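Local structure of putative metalloprotease II (Bacteroides fragilis, 4ON1) at residues A[102-107]-A[155-160]; A[22-27]-A[47-52]; A[345-350]-A[363-368]; A[284-289]-A[319-324]. The protein binds zinc and probably hydrolyses peptide bonds as a metalloendopeptidase related to fragilysin. All coordinates share one frame; numbering follows the deposited sequence.

Interaction 1: residues A[102-107]-A[155-160]; sequences DLIDYI and NIRIDI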
# COMPACT_ATOMS: atom_id res chain seq x y z
N ASP A 102 -18.25 -1.91 -5.37
CA ASP A 102 -16.90 -2.36 -5.70
C ASP A 102 -15.85 -1.30 -5.41
O ASP A 102 -16.10 -0.10 -5.56
CB ASP A 102 -16.80 -2.79 -7.17
CG ASP A 102 -17.47 -4.12 -7.43
OD1 ASP A 102 -17.94 -4.76 -6.47
OD2 ASP A 102 -17.51 -4.54 -8.61
N LEU A 103 -14.68 -1.74 -4.96
CA LEU A 103 -13.54 -0.85 -4.81
C LEU A 103 -12.85 -0.64 -6.16
O LEU A 103 -12.40 -1.60 -6.80
CB LEU A 103 -12.56 -1.41 -3.78
CG LEU A 103 -11.40 -0.50 -3.41
CD1 LEU A 103 -11.93 0.68 -2.64
CD2 LEU A 103 -10.37 -1.26 -2.59
N ILE A 104 -12.79 0.61 -6.61
CA ILE A 104 -12.28 0.93 -7.95
C ILE A 104 -11.01 1.79 -7.89
O ILE A 104 -10.97 2.77 -7.16
CB ILE A 104 -13.33 1.68 -8.77
CG1 ILE A 104 -14.65 0.90 -8.78
CG2 ILE A 104 -12.84 1.92 -10.19
CD1 ILE A 104 -14.56 -0.47 -9.43
N ASP A 105 -9.99 1.39 -8.64
CA ASP A 105 -8.76 2.17 -8.78
C ASP A 105 -8.73 2.91 -10.12
O ASP A 105 -8.89 2.29 -11.17
CB ASP A 105 -7.52 1.27 -8.67
CG ASP A 105 -6.70 1.54 -7.42
OD1 ASP A 105 -6.87 2.60 -6.79
OD2 ASP A 105 -5.86 0.67 -7.07
N TYR A 106 -8.53 4.22 -10.09
CA TYR A 106 -8.29 4.99 -11.31
C TYR A 106 -6.82 5.39 -11.33
O TYR A 106 -6.35 6.02 -10.39
CB TYR A 106 -9.18 6.23 -11.40
CG TYR A 106 -10.67 5.95 -11.36
CD1 TYR A 106 -11.41 5.87 -12.53
CD2 TYR A 106 -11.32 5.77 -10.15
CE1 TYR A 106 -12.77 5.61 -12.49
CE2 TYR A 106 -12.68 5.51 -10.10
CZ TYR A 106 -13.39 5.43 -11.27
OH TYR A 106 -14.75 5.17 -11.23
N ILE A 107 -6.11 5.02 -12.40
CA ILE A 107 -4.66 5.18 -12.45
C ILE A 107 -4.25 6.03 -13.66
O ILE A 107 -4.65 5.73 -14.79
CB ILE A 107 -3.97 3.79 -12.50
CG1 ILE A 107 -4.38 2.95 -11.28
CG2 ILE A 107 -2.45 3.93 -12.62
CD1 ILE A 107 -4.32 1.44 -11.53
N ASN A 155 -6.29 7.02 -18.99
CA ASN A 155 -6.30 6.43 -17.66
C ASN A 155 -6.65 4.95 -17.70
O ASN A 155 -7.12 4.43 -18.71
CB ASN A 155 -7.30 7.16 -16.77
CG ASN A 155 -8.71 7.05 -17.28
OD1 ASN A 155 -9.37 6.02 -17.11
ND2 ASN A 155 -9.20 8.12 -17.92
N ILE A 156 -6.46 4.30 -16.56
CA ILE A 156 -6.81 2.91 -16.37
C ILE A 156 -7.76 2.81 -15.19
O ILE A 156 -7.51 3.42 -14.15
CB ILE A 156 -5.58 2.02 -16.10
CG1 ILE A 156 -4.59 2.10 -17.26
CG2 ILE A 156 -5.99 0.59 -15.91
CD1 ILE A 156 -5.21 1.78 -18.57
N ARG A 157 -8.84 2.06 -15.35
CA ARG A 157 -9.82 1.84 -14.29
C ARG A 157 -9.85 0.36 -13.93
O ARG A 157 -10.22 -0.47 -14.75
CB ARG A 157 -11.20 2.32 -14.75
CG ARG A 157 -12.32 2.17 -13.74
CD ARG A 157 -13.64 2.34 -14.46
NE ARG A 157 -14.76 2.54 -13.55
CZ ARG A 157 -15.44 1.56 -12.97
NH1 ARG A 157 -15.11 0.30 -13.18
NH2 ARG A 157 -16.46 1.85 -12.16
N ILE A 158 -9.44 0.04 -12.71
CA ILE A 158 -9.35 -1.35 -12.27
C ILE A 158 -10.37 -1.63 -11.17
O ILE A 158 -10.43 -0.92 -10.18
CB ILE A 158 -7.95 -1.68 -11.71
CG1 ILE A 158 -6.87 -1.26 -12.70
CG2 ILE A 158 -7.85 -3.17 -11.42
CD1 ILE A 158 -6.86 -2.11 -13.95
N ASP A 159 -11.16 -2.69 -11.35
CA ASP A 159 -12.07 -3.11 -10.29
C ASP A 159 -11.32 -4.04 -9.33
O ASP A 159 -11.13 -5.21 -9.62
CB ASP A 159 -13.30 -3.80 -10.87
CG ASP A 159 -14.44 -3.91 -9.86
OD1 ASP A 159 -15.60 -3.76 -10.28
OD2 ASP A 159 -14.17 -4.16 -8.67
N ILE A 160 -10.89 -3.50 -8.19
CA ILE A 160 -10.12 -4.27 -7.22
C ILE A 160 -10.94 -5.42 -6.65
O ILE A 160 -10.46 -6.54 -6.51
CB ILE A 160 -9.63 -3.38 -6.05
CG1 ILE A 160 -8.85 -2.17 -6.58
CG2 ILE A 160 -8.81 -4.19 -5.04
CD1 ILE A 160 -7.61 -2.53 -7.37

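Interaction 2: residues A[22-27]-A[47-52]; sequences NLRSMD and LQEGSE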
# COMPACT_ATOMS: atom_id res chain seq x y z
N ASN A 22 -13.79 14.67 -14.65
CA ASN A 22 -14.43 13.61 -15.41
C ASN A 22 -13.53 12.38 -15.37
O ASN A 22 -12.48 12.35 -16.01
CB ASN A 22 -14.70 14.06 -16.85
CG ASN A 22 -15.47 13.03 -17.66
OD1 ASN A 22 -15.36 11.82 -17.43
ND2 ASN A 22 -16.25 13.50 -18.62
N LEU A 23 -13.95 11.38 -14.60
CA LEU A 23 -13.15 10.20 -14.36
C LEU A 23 -12.87 9.39 -15.62
O LEU A 23 -11.85 8.71 -15.72
CB LEU A 23 -13.83 9.31 -13.31
CG LEU A 23 -13.91 9.88 -11.89
CD1 LEU A 23 -14.90 9.10 -11.04
CD2 LEU A 23 -12.54 9.87 -11.24
N ARG A 24 -13.77 9.47 -16.59
CA ARG A 24 -13.58 8.75 -17.84
C ARG A 24 -12.52 9.39 -18.74
O ARG A 24 -11.74 8.70 -19.39
CB ARG A 24 -14.90 8.65 -18.61
CG ARG A 24 -15.89 7.66 -18.04
CD ARG A 24 -16.35 6.67 -19.10
NE ARG A 24 -17.32 5.71 -18.56
CZ ARG A 24 -18.61 5.71 -18.87
NH1 ARG A 24 -19.09 6.58 -19.74
NH2 ARG A 24 -19.42 4.81 -18.33
N SER A 25 -12.47 10.72 -18.76
CA SER A 25 -11.63 11.42 -19.74
C SER A 25 -10.35 11.97 -19.13
O SER A 25 -9.50 12.50 -19.84
CB SER A 25 -12.41 12.57 -20.38
OG SER A 25 -12.73 13.55 -19.42
N MET A 26 -10.20 11.86 -17.81
CA MET A 26 -9.08 12.51 -17.15
C MET A 26 -7.75 11.83 -17.48
O MET A 26 -7.69 10.61 -17.65
CB MET A 26 -9.28 12.53 -15.64
CG MET A 26 -9.09 11.18 -14.99
SD MET A 26 -9.24 11.24 -13.20
CE MET A 26 -9.00 9.50 -12.84
N ASP A 27 -6.70 12.62 -17.61
CA ASP A 27 -5.35 12.06 -17.62
C ASP A 27 -4.57 12.67 -16.46
O ASP A 27 -5.16 13.33 -15.60
CB ASP A 27 -4.66 12.30 -18.97
CG ASP A 27 -4.55 13.76 -19.34
OD1 ASP A 27 -4.77 14.63 -18.47
OD2 ASP A 27 -4.23 14.04 -20.51
N LEU A 47 -17.38 14.78 -9.23
CA LEU A 47 -16.89 13.73 -10.10
C LEU A 47 -17.95 13.35 -11.11
O LEU A 47 -19.15 13.41 -10.82
CB LEU A 47 -16.48 12.51 -9.27
CG LEU A 47 -15.38 12.75 -8.25
CD1 LEU A 47 -15.24 11.55 -7.32
CD2 LEU A 47 -14.07 13.02 -8.96
N GLN A 48 -17.51 12.96 -12.29
CA GLN A 48 -18.42 12.42 -13.29
C GLN A 48 -17.87 11.11 -13.84
O GLN A 48 -16.68 11.00 -14.15
CB GLN A 48 -18.65 13.41 -14.44
CG GLN A 48 -19.45 12.79 -15.61
CD GLN A 48 -19.66 13.75 -16.77
OE1 GLN A 48 -19.13 14.86 -16.79
NE2 GLN A 48 -20.47 13.32 -17.74
N GLU A 49 -18.74 10.10 -13.89
CA GLU A 49 -18.45 8.88 -14.63
C GLU A 49 -19.69 8.50 -15.43
O GLU A 49 -20.70 8.08 -14.86
CB GLU A 49 -18.03 7.75 -13.68
CG GLU A 49 -17.51 6.52 -14.42
CD GLU A 49 -16.87 5.50 -13.49
OE1 GLU A 49 -17.60 4.90 -12.67
OE2 GLU A 49 -15.64 5.31 -13.59
N GLY A 50 -19.62 8.68 -16.75
CA GLY A 50 -20.77 8.47 -17.60
C GLY A 50 -21.91 9.40 -17.23
O GLY A 50 -21.72 10.62 -17.15
N SER A 51 -23.09 8.84 -16.95
CA SER A 51 -24.24 9.66 -16.61
C SER A 51 -24.35 9.92 -15.11
O SER A 51 -25.26 10.60 -14.66
CB SER A 51 -25.53 9.00 -17.10
OG SER A 51 -25.77 7.78 -16.42
N GLU A 52 -23.41 9.39 -14.33
CA GLU A 52 -23.42 9.61 -12.88
C GLU A 52 -22.49 10.75 -12.49
O GLU A 52 -21.30 10.74 -12.78
CB GLU A 52 -23.01 8.35 -12.12
CG GLU A 52 -24.09 7.29 -12.04
CD GLU A 52 -23.60 6.02 -11.37
OE1 GLU A 52 -23.51 4.98 -12.05
OE2 GLU A 52 -23.30 6.07 -10.15
O HOH W 1 -17.68 10.53 -17.97

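Interaction 3: residues A[345-350]-A[363-368]; sequences VDNEQD and NHLSAD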
# COMPACT_ATOMS: atom_id res chain seq x y z
N VAL A 345 -6.68 -12.96 13.59
CA VAL A 345 -7.96 -12.96 14.31
C VAL A 345 -9.06 -13.59 13.45
O VAL A 345 -8.87 -13.80 12.26
CB VAL A 345 -8.38 -11.54 14.72
CG1 VAL A 345 -7.35 -10.91 15.65
CG2 VAL A 345 -8.58 -10.67 13.49
N ASP A 346 -10.22 -13.87 14.05
CA ASP A 346 -11.29 -14.57 13.34
C ASP A 346 -12.34 -13.62 12.78
O ASP A 346 -13.42 -14.05 12.37
CB ASP A 346 -11.99 -15.58 14.26
CG ASP A 346 -11.05 -16.63 14.83
OD1 ASP A 346 -11.45 -17.33 15.79
OD2 ASP A 346 -9.91 -16.76 14.33
N ASN A 347 -12.03 -12.33 12.74
CA ASN A 347 -12.94 -11.35 12.17
C ASN A 347 -12.58 -11.10 10.70
O ASN A 347 -11.51 -10.57 10.40
CB ASN A 347 -12.88 -10.06 12.98
CG ASN A 347 -13.87 -9.01 12.51
OD1 ASN A 347 -14.48 -9.14 11.45
ND2 ASN A 347 -14.02 -7.96 13.31
N GLU A 348 -13.48 -11.46 9.78
CA GLU A 348 -13.15 -11.41 8.36
C GLU A 348 -12.99 -9.99 7.81
O GLU A 348 -12.46 -9.79 6.72
CB GLU A 348 -14.20 -12.15 7.53
CG GLU A 348 -15.48 -11.36 7.29
CD GLU A 348 -16.46 -12.10 6.40
OE1 GLU A 348 -16.28 -13.33 6.22
OE2 GLU A 348 -17.40 -11.46 5.88
N GLN A 349 -13.45 -8.99 8.57
CA GLN A 349 -13.29 -7.60 8.14
C GLN A 349 -11.96 -7.05 8.62
O GLN A 349 -11.48 -6.01 8.14
CB GLN A 349 -14.43 -6.74 8.69
CG GLN A 349 -15.68 -6.69 7.81
CD GLN A 349 -16.78 -5.84 8.42
OE1 GLN A 349 -16.98 -5.83 9.64
NE2 GLN A 349 -17.51 -5.12 7.57
N ASP A 350 -11.34 -7.75 9.56
CA ASP A 350 -10.09 -7.29 10.13
C ASP A 350 -8.92 -7.51 9.17
O ASP A 350 -8.83 -8.54 8.50
CB ASP A 350 -9.82 -8.00 11.45
CG ASP A 350 -8.77 -7.29 12.29
OD1 ASP A 350 -7.57 -7.30 11.89
OD2 ASP A 350 -9.13 -6.73 13.35
N ASN A 363 -7.99 -2.27 8.29
CA ASN A 363 -8.21 -1.73 9.63
C ASN A 363 -7.94 -2.77 10.69
O ASN A 363 -8.33 -3.93 10.55
CB ASN A 363 -9.65 -1.22 9.78
CG ASN A 363 -10.01 -0.15 8.77
OD1 ASN A 363 -10.46 -0.44 7.66
ND2 ASN A 363 -9.83 1.10 9.16
N HIS A 364 -7.26 -2.36 11.76
CA HIS A 364 -7.15 -3.19 12.95
C HIS A 364 -8.40 -3.00 13.80
O HIS A 364 -8.57 -1.96 14.44
CB HIS A 364 -5.89 -2.85 13.75
CG HIS A 364 -4.61 -3.20 13.06
ND1 HIS A 364 -4.15 -4.50 12.97
CD2 HIS A 364 -3.71 -2.43 12.41
CE1 HIS A 364 -3.01 -4.51 12.30
NE2 HIS A 364 -2.72 -3.27 11.95
N LEU A 365 -9.26 -4.01 13.82
CA LEU A 365 -10.52 -3.92 14.53
C LEU A 365 -10.46 -4.67 15.85
O LEU A 365 -11.39 -4.62 16.66
CB LEU A 365 -11.65 -4.47 13.66
CG LEU A 365 -11.76 -3.91 12.24
CD1 LEU A 365 -12.85 -4.66 11.45
CD2 LEU A 365 -12.02 -2.40 12.25
N SER A 366 -9.36 -5.38 16.08
CA SER A 366 -9.20 -6.15 17.30
C SER A 366 -8.58 -5.31 18.42
O SER A 366 -7.45 -4.83 18.29
CB SER A 366 -8.33 -7.39 17.04
OG SER A 366 -7.73 -7.84 18.24
N ALA A 367 -9.32 -5.13 19.51
CA ALA A 367 -8.80 -4.40 20.66
C ALA A 367 -7.53 -5.06 21.20
O ALA A 367 -6.59 -4.38 21.61
CB ALA A 367 -9.85 -4.30 21.76
N ASP A 368 -7.51 -6.38 21.17
CA ASP A 368 -6.34 -7.12 21.63
C ASP A 368 -5.11 -6.87 20.78
O ASP A 368 -3.99 -6.81 21.31
CB ASP A 368 -6.62 -8.62 21.68
CG ASP A 368 -6.46 -9.18 23.07
OD1 ASP A 368 -5.31 -9.50 23.45
OD2 ASP A 368 -7.48 -9.27 23.80
O HOH W 2 -13.44 -7.00 16.45
O HOH W 3 -6.01 -6.42 14.14

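Interaction 4: residues A[284-289]-A[319-324]; sequences YILLRD and AAISTT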
# COMPACT_ATOMS: atom_id res chain seq x y z
N TYR A 284 12.71 -3.22 7.27
CA TYR A 284 12.94 -3.29 5.83
C TYR A 284 11.98 -4.28 5.19
O TYR A 284 11.88 -5.41 5.65
CB TYR A 284 14.38 -3.70 5.52
CG TYR A 284 15.40 -2.60 5.72
CD1 TYR A 284 15.82 -2.25 6.99
CD2 TYR A 284 15.97 -1.96 4.63
CE1 TYR A 284 16.76 -1.25 7.17
CE2 TYR A 284 16.91 -0.96 4.80
CZ TYR A 284 17.30 -0.62 6.07
OH TYR A 284 18.24 0.36 6.25
N ILE A 285 11.30 -3.87 4.13
CA ILE A 285 10.41 -4.80 3.44
C ILE A 285 10.76 -4.90 1.96
O ILE A 285 10.85 -3.89 1.26
CB ILE A 285 8.93 -4.39 3.60
CG1 ILE A 285 8.54 -4.38 5.08
CG2 ILE A 285 8.02 -5.38 2.89
CD1 ILE A 285 8.37 -3.00 5.64
N LEU A 286 10.98 -6.13 1.50
CA LEU A 286 11.27 -6.39 0.08
C LEU A 286 9.98 -6.50 -0.72
O LEU A 286 9.06 -7.25 -0.34
CB LEU A 286 12.08 -7.69 -0.07
CG LEU A 286 12.49 -8.05 -1.50
CD1 LEU A 286 13.52 -7.07 -2.03
CD2 LEU A 286 13.03 -9.48 -1.55
N LEU A 287 9.91 -5.78 -1.84
CA LEU A 287 8.70 -5.72 -2.64
C LEU A 287 8.85 -6.31 -4.04
O LEU A 287 9.79 -5.97 -4.77
CB LEU A 287 8.21 -4.27 -2.75
CG LEU A 287 7.97 -3.51 -1.43
CD1 LEU A 287 7.48 -2.09 -1.72
CD2 LEU A 287 6.95 -4.25 -0.60
N ARG A 288 7.92 -7.17 -4.41
CA ARG A 288 7.85 -7.70 -5.78
C ARG A 288 6.40 -7.72 -6.21
O ARG A 288 5.50 -7.66 -5.38
CB ARG A 288 8.44 -9.10 -5.86
CG ARG A 288 7.71 -10.10 -4.96
CD ARG A 288 7.93 -11.54 -5.39
NE ARG A 288 9.35 -11.85 -5.57
CZ ARG A 288 9.81 -13.08 -5.81
NH1 ARG A 288 8.97 -14.10 -5.87
NH2 ARG A 288 11.11 -13.27 -5.98
N ASP A 289 6.16 -7.78 -7.52
CA ASP A 289 4.79 -7.85 -7.98
C ASP A 289 4.20 -9.24 -7.72
O ASP A 289 3.01 -9.37 -7.44
CB ASP A 289 4.68 -7.52 -9.46
CG ASP A 289 3.25 -7.50 -9.92
OD1 ASP A 289 2.86 -8.41 -10.69
OD2 ASP A 289 2.50 -6.60 -9.50
N ALA A 319 12.45 -7.30 9.39
CA ALA A 319 12.28 -7.31 7.95
C ALA A 319 11.09 -8.15 7.54
O ALA A 319 10.59 -8.97 8.31
CB ALA A 319 13.55 -7.82 7.25
N ALA A 320 10.64 -7.92 6.31
CA ALA A 320 9.58 -8.71 5.74
C ALA A 320 9.74 -8.74 4.24
O ALA A 320 10.54 -8.01 3.67
CB ALA A 320 8.22 -8.15 6.13
N ILE A 321 8.97 -9.60 3.59
CA ILE A 321 8.83 -9.56 2.15
C ILE A 321 7.34 -9.44 1.86
O ILE A 321 6.51 -9.94 2.63
CB ILE A 321 9.43 -10.80 1.49
CG1 ILE A 321 8.65 -12.05 1.90
CG2 ILE A 321 10.89 -10.99 1.94
CD1 ILE A 321 9.30 -13.34 1.42
N SER A 322 6.99 -8.76 0.78
CA SER A 322 5.58 -8.54 0.47
C SER A 322 5.33 -8.38 -1.01
O SER A 322 6.11 -7.72 -1.71
CB SER A 322 5.08 -7.29 1.21
OG SER A 322 3.70 -7.09 0.92
N THR A 323 4.24 -8.96 -1.48
CA THR A 323 3.75 -8.67 -2.82
C THR A 323 3.21 -7.24 -2.86
O THR A 323 2.87 -6.67 -1.82
CB THR A 323 2.65 -9.65 -3.25
OG1 THR A 323 2.37 -9.49 -4.65
CG2 THR A 323 1.39 -9.42 -2.43
N THR A 324 3.17 -6.64 -4.05
CA THR A 324 2.53 -5.33 -4.19
C THR A 324 1.33 -5.42 -5.12
O THR A 324 0.70 -4.40 -5.42
CB THR A 324 3.49 -4.26 -4.74
OG1 THR A 324 4.06 -4.73 -5.97
CG2 THR A 324 4.59 -3.98 -3.75
O HOH W 4 2.93 -4.31 -8.41

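Interaction 1: residues A[102-107]-A[155-160]
Arg157 lays its guanidinium under the CG2 methyl of Ile104, which sits 3.8 Å above the guanidinium plane and over its centre. The two residues belong to neighbouring strands of an antiparallel beta ladder in the fragilysin-type N-terminal domain, where Ile104-Asp159 and Tyr106-Arg157 are non-hydrogen-bonded pairs and Asp105-Ile158 and Ile107-Ile156 hydrogen-bonded ones. Arg157 has CG anti to the backbone N (chi1 -179°) and stays extended as far as NE, a shape that carries it alongside Tyr106; its CG comes within 3.7 Å of Tyr106 CE1, while ring and guanidinium planes stand nearly perpendicular, 87° apart. Both polar ends reach Glu49, through a salt bridge from Arg157 and a probable hydrogen bond with Tyr106, and this probably fixes the rotation of the guanidinium. Asp105, Ile107, Ile156 and Ile158 point to the other face, where helix 112-126 packs on the isoleucines and Arg96 forms a salt bridge with Asp105. Asp159, whose OD2 caps Lys162 N at the start of helix 160-165, meets Asp102 with the carboxylate planes 68° apart; Asp102 OD2 lies 2.7 Å from Asp159 OD1, a spacing at which one acid probably holds a proton. Past the cap, Ile160 N bonds to Leu103 O, at 2.8 Å.

Interaction 2: residues A[22-27]-A[47-52]
Matching first torsions, with CG anti to the backbone N in both Asn22 (chi1 -175°) and Gln48 (chi1 172°), bring the amides of these paired residues, on one face of a parallel strand pair, into a stack with planes 22° apart. Asn22 ND2 lies 3.7 Å from Gln48 OE1. Each amide is tied down within its own segment: Gln48 NE2 gives a nearly straight bond to Gly50 O, 3.0 Å long, and Asn22 OD1 accepts from Arg24 N at 3.0 Å, closing an Asx turn. A water also donates to Asn22 OD1 and accepts from Gly50 N, bridging the segments. Leu23 N, just past the strand, bonds to Gln48 O at 2.8 Å. Arg24 is bent at chi2, which brings its guanidinium over the backbone of Gly50, with NH1 3.3 Å from Gly50 CA. Gly50 belongs to the type II' turn that runs from Glu49 to Glu52 and reverses the chain between strands 43-49 and 52-68. Elsewhere, Leu23 CD1 packs on Leu47 CB at 4.2 Å. Strand 19-22 thus ends beside strand 43-49, and the loop leads to Asp27, the N-cap of helix 28-35; Trp54 of strand 52-68 and Tyr106 of strand 102-109 also touch Leu23.

Interaction 3: residues A[345-350]-A[363-368]
In the metallopeptidase part of this matrixin-related protein, the loop following the zinc ligand His344 packs against the approach to the C-terminal helix 367-378, and a main link between them is the carboxylate of Asp350. Its OD2 accepts a hydrogen bond from Leu365 N at 2.8 Å; the donor arrives from above the carboxylate plane, 49° out of it. With CG anti to the backbone N (chi1 -163°), OD2 reaches the 363-368 segment while OD1 stays bonded to its own chain, at Met352 N. OD1 also receives a water that binds His364 ND1, so the carboxylate ties two stretches of backbone and, through that water, an imidazole edge. Asn347 OD1 accepts from Gln349 N, an Asx turn, within a type I turn from Asn347 to Asp350. Leu365 covers this turn, CD1 lying 3.8 Å from Gln349 CB, and its side chain crosses that of Asn347 at about a right angle. A second water joins Leu365 O to Asn347 ND2, weakly on the amide side. Ser366, whose OG caps Asn369 N at the start of the helix, rests its CB 3.9 Å from Val345 CG1.

Interaction 4: residues A[284-289]-A[319-324]
Leu287 and Thr324 stand at about a right angle to each other, the Thr324 CG2 methyl set against the leucine, 3.8 Å from its CB. Thr324 holds OG1 between the backbone N and the carbonyl carbon (chi1 54°), where it is hydrogen-bonded to Ser215 and donates to a water that in turn donates to Asp289 OD2; Asp289 OD1 is hydrogen-bonded to Tyr121 OH. On the same face as Leu287, Ile285 spans two residues of the neighbouring strand: CG1 meets Ala320 CB at 3.9 Å and CG2 meets Ser322 CB, also at 3.9 Å. The small side chains of Ala320 and Ser322 probably help helix 331-340 to approach, with Leu332 touching Ile285 and Ser322. Leu286 and Ile321 point to the other face, where Leu286 CB touches Ile321 CG2 and Phe266 of helix 259-271 covers Leu286. At the end of this face Thr323 OG1 lies 2.9 Å from Asp289 O and is bonded to Gly290 O, while Arg288 bonds Thr291 O and Glu210 and makes a cation-pi contact with Trp292. The backbones run parallel, their axes 21° apart, joined by bonds such as Ser322 N to Leu286 O, 2.8 Å; that from Arg288 N to Ser322 O is weak. A twisted parallel strand pair backing the helix that carries zinc ligands His334 and His338 is typical of the metzincin-like catalytic fold of matrixin relatives.

The four contacts show how chemistry follows position. Interactions 1 and 4 are buried strand pairs, antiparallel in the N-terminal domain and parallel in the peptidase part, and both rest on backbone ladders with apolar side chains packed against helices. Interactions 2 and 3 are partly buried and lie where loops turn; each has an Asx turn, few direct hydrogen bonds between its segments and bridging water. Interactions 1 and 2 touch, sharing Glu49 as the meeting point of their polar groups. Interactions 3 and 4 do not touch, their centres about 23 Å apart, yet both lie near the zinc-binding histidines.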